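Local coordinates for extracellular solute-binding protein, family 5 (Chelativorans sp., PDB 6WM6), which binds EDTA and related aminopolycarboxylates in the periplasm, probably delivering them to an ABC transporter, at residues V404-L409 with K435-T440. Sequence-based numbering, arbitrary orientation.
Sequences VSTLRL and KTDLLT
The carbonyl oxygen of Leu407 takes the amide of Asp437 at 2.7 Å (N to O) and also receives a CA-H...O contact from Thr436, whose CA lies 3.2 Å from the same Leu407 O. This pairing closes a beta-alpha-beta unit in which strand 407-410 leads through helix 416-429 to the parallel strand 436-439, at the end of a mixed sheet in this family 5 solute-binding protein. Asp437 sits between Leu407 and Leu409: its own carbonyl accepts the Leu409 amide at 2.9 Å (Leu409 N to Asp437 O). The ladder runs on at both ends, Leu407 N donating to Lys435 O and Leu439 N to Leu409 O. Where strand pairing gives out, a water bridges the two segments, donating to Ser405 O and accepting from Lys435 N. Ahead of strand 407-410, the side chains of Thr406 and Lys435 meet obliquely, with Thr406 OG1 4.0 Å from Lys435 CB.

On the face carrying Leu407, Thr436 and Leu409, the isobutyl groups of Leu409 and Leu438 lie side by side and point the same way. With CG anti to the Leu409 backbone N (chi1 170°), the CD2 branch of Leu409 comes to lie 3.8 Å from Leu438 CD2. Leu409 also packs on Leu456 and Leu458 of the next strand; Leu438 rests against helix 416-429, to which the Thr436 hydroxyl is hydrogen-bonded through Thr426. The opposite face carries Arg408 and Asp437. There the Arg408 guanidinium group is held by a salt bridge from NE to Asp455 and a hydrogen bond from NH1 to Gly452 O, while nearer the backbone CB of Arg408 lies against CD1 of Leu439 at 3.8 Å.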
loop_
_atom_site.group_PDB
_atom_site.type_symbol
_atom_site.label_atom_id
_atom_site.label_comp_id
_atom_site.label_asym_id
_atom_site.label_seq_id
_atom_site.Cartn_x
_atom_site.Cartn_y
_atom_site.Cartn_z
ATOM N N VAL A 404 6.964 -32.276 -17.540
ATOM C CA VAL A 404 6.465 -31.236 -16.648
ATOM C C VAL A 404 5.230 -30.606 -17.279
ATOM O O VAL A 404 5.187 -30.327 -18.489
ATOM C CB VAL A 404 7.555 -30.191 -16.386
ATOM C CG1 VAL A 404 6.996 -29.046 -15.549
ATOM C CG2 VAL A 404 8.745 -30.830 -15.655
ATOM N N SER A 405 4.201 -30.402 -16.462
ATOM C CA SER A 405 2.970 -29.807 -16.950
ATOM C C SER A 405 3.206 -28.385 -17.456
ATOM O O SER A 405 4.137 -27.693 -17.042
ATOM C CB SER A 405 1.947 -29.748 -15.822
ATOM O OG SER A 405 1.604 -31.051 -15.380
ATOM N N THR A 406 2.314 -27.959 -18.361
ATOM C CA THR A 406 2.247 -26.545 -18.729
ATOM C C THR A 406 1.985 -25.719 -17.474
ATOM O O THR A 406 1.115 -26.059 -16.659
ATOM C CB THR A 406 1.154 -26.327 -19.753
ATOM O OG1 THR A 406 1.479 -27.052 -20.955
ATOM C CG2 THR A 406 0.993 -24.865 -20.083
ATOM N N LEU A 407 2.761 -24.648 -17.301
ATOM C CA LEU A 407 2.684 -23.831 -16.103
ATOM C C LEU A 407 1.568 -22.811 -16.220
ATOM O O LEU A 407 1.448 -22.123 -17.237
ATOM C CB LEU A 407 4.005 -23.119 -15.901
ATOM C CG LEU A 407 5.236 -24.026 -15.803
ATOM C CD1 LEU A 407 6.483 -23.179 -15.639
ATOM C CD2 LEU A 407 5.096 -25.000 -14.654
ATOM N N ARG A 408 0.783 -22.687 -15.159
ATOM C CA ARG A 408 -0.311 -21.721 -15.098
ATOM C C ARG A 408 0.238 -20.441 -14.482
ATOM O O ARG A 408 0.616 -20.429 -13.309
ATOM C CB ARG A 408 -1.444 -22.281 -14.249
ATOM C CG ARG A 408 -2.088 -23.525 -14.868
ATOM C CD ARG A 408 -2.758 -24.392 -13.795
ATOM N NE ARG A 408 -1.822 -24.857 -12.781
ATOM C CZ ARG A 408 -2.178 -25.447 -11.639
ATOM N NH1 ARG A 408 -3.451 -25.640 -11.369
ATOM N NH2 ARG A 408 -1.249 -25.840 -10.770
ATOM N N LEU A 409 0.304 -19.377 -15.289
ATOM C CA LEU A 409 0.817 -18.074 -14.873
ATOM C C LEU A 409 -0.350 -17.107 -14.879
ATOM O O LEU A 409 -0.853 -16.751 -15.941
ATOM C CB LEU A 409 1.939 -17.638 -15.805
ATOM C CG LEU A 409 2.453 -16.200 -15.700
ATOM C CD1 LEU A 409 2.647 -15.752 -14.271
ATOM C CD2 LEU A 409 3.757 -16.092 -16.488
ATOM N N LYS A 435 6.412 -24.669 -20.948
ATOM C CA LYS A 435 5.347 -23.917 -21.596
ATOM C C LYS A 435 4.512 -23.242 -20.518
ATOM O O LYS A 435 4.532 -23.640 -19.353
ATOM C CB LYS A 435 4.443 -24.829 -22.414
ATOM C CG LYS A 435 5.144 -25.558 -23.549
ATOM C CD LYS A 435 4.266 -26.679 -24.096
ATOM C CE LYS A 435 5.039 -27.577 -25.050
ATOM N NZ LYS A 435 4.378 -28.899 -25.254
ATOM N N THR A 436 3.767 -22.219 -20.911
ATOM C CA THR A 436 2.894 -21.528 -19.990
ATOM C C THR A 436 1.503 -21.341 -20.572
ATOM O O THR A 436 1.301 -21.346 -21.795
ATOM C CB THR A 436 3.423 -20.152 -19.601
ATOM O OG1 THR A 436 3.280 -19.260 -20.711
ATOM C CG2 THR A 436 4.875 -20.251 -19.191
ATOM N N ASP A 437 0.541 -21.214 -19.666
ATOM C CA ASP A 437 -0.813 -20.772 -19.977
ATOM C C ASP A 437 -1.030 -19.481 -19.205
ATOM O O ASP A 437 -0.901 -19.466 -17.976
ATOM C CB ASP A 437 -1.855 -21.805 -19.540
ATOM C CG ASP A 437 -2.046 -22.919 -20.558
ATOM O OD1 ASP A 437 -1.685 -22.727 -21.738
ATOM O OD2 ASP A 437 -2.570 -23.982 -20.170
ATOM N N LEU A 438 -1.309 -18.395 -19.921
ATOM C CA LEU A 438 -1.478 -17.087 -19.300
ATOM C C LEU A 438 -2.944 -16.909 -18.928
ATOM O O LEU A 438 -3.819 -17.033 -19.785
ATOM C CB LEU A 438 -1.021 -15.982 -20.250
ATOM C CG LEU A 438 0.448 -16.079 -20.679
ATOM C CD1 LEU A 438 0.860 -14.856 -21.490
ATOM C CD2 LEU A 438 1.380 -16.262 -19.489
ATOM N N LEU A 439 -3.204 -16.644 -17.644
ATOM C CA LEU A 439 -4.554 -16.609 -17.095
ATOM C C LEU A 439 -4.810 -15.303 -16.370
ATOM O O LEU A 439 -3.963 -14.822 -15.611
ATOM C CB LEU A 439 -4.771 -17.788 -16.138
ATOM C CG LEU A 439 -4.456 -19.144 -16.764
ATOM C CD1 LEU A 439 -4.289 -20.194 -15.676
ATOM C CD2 LEU A 439 -5.526 -19.580 -17.756
ATOM N N THR A 440 -5.993 -14.738 -16.570
ATOM C CA THR A 440 -6.306 -13.451 -15.952
ATOM C C THR A 440 -7.814 -13.375 -15.729
ATOM O O THR A 440 -8.488 -14.406 -15.634
ATOM C CB THR A 440 -5.692 -12.314 -16.787
ATOM O OG1 THR A 440 -5.813 -11.055 -16.091
ATOM C CG2 THR A 440 -6.369 -12.222 -18.152
HETATM O O HOH W 1 5.857 -26.820 -19.285
#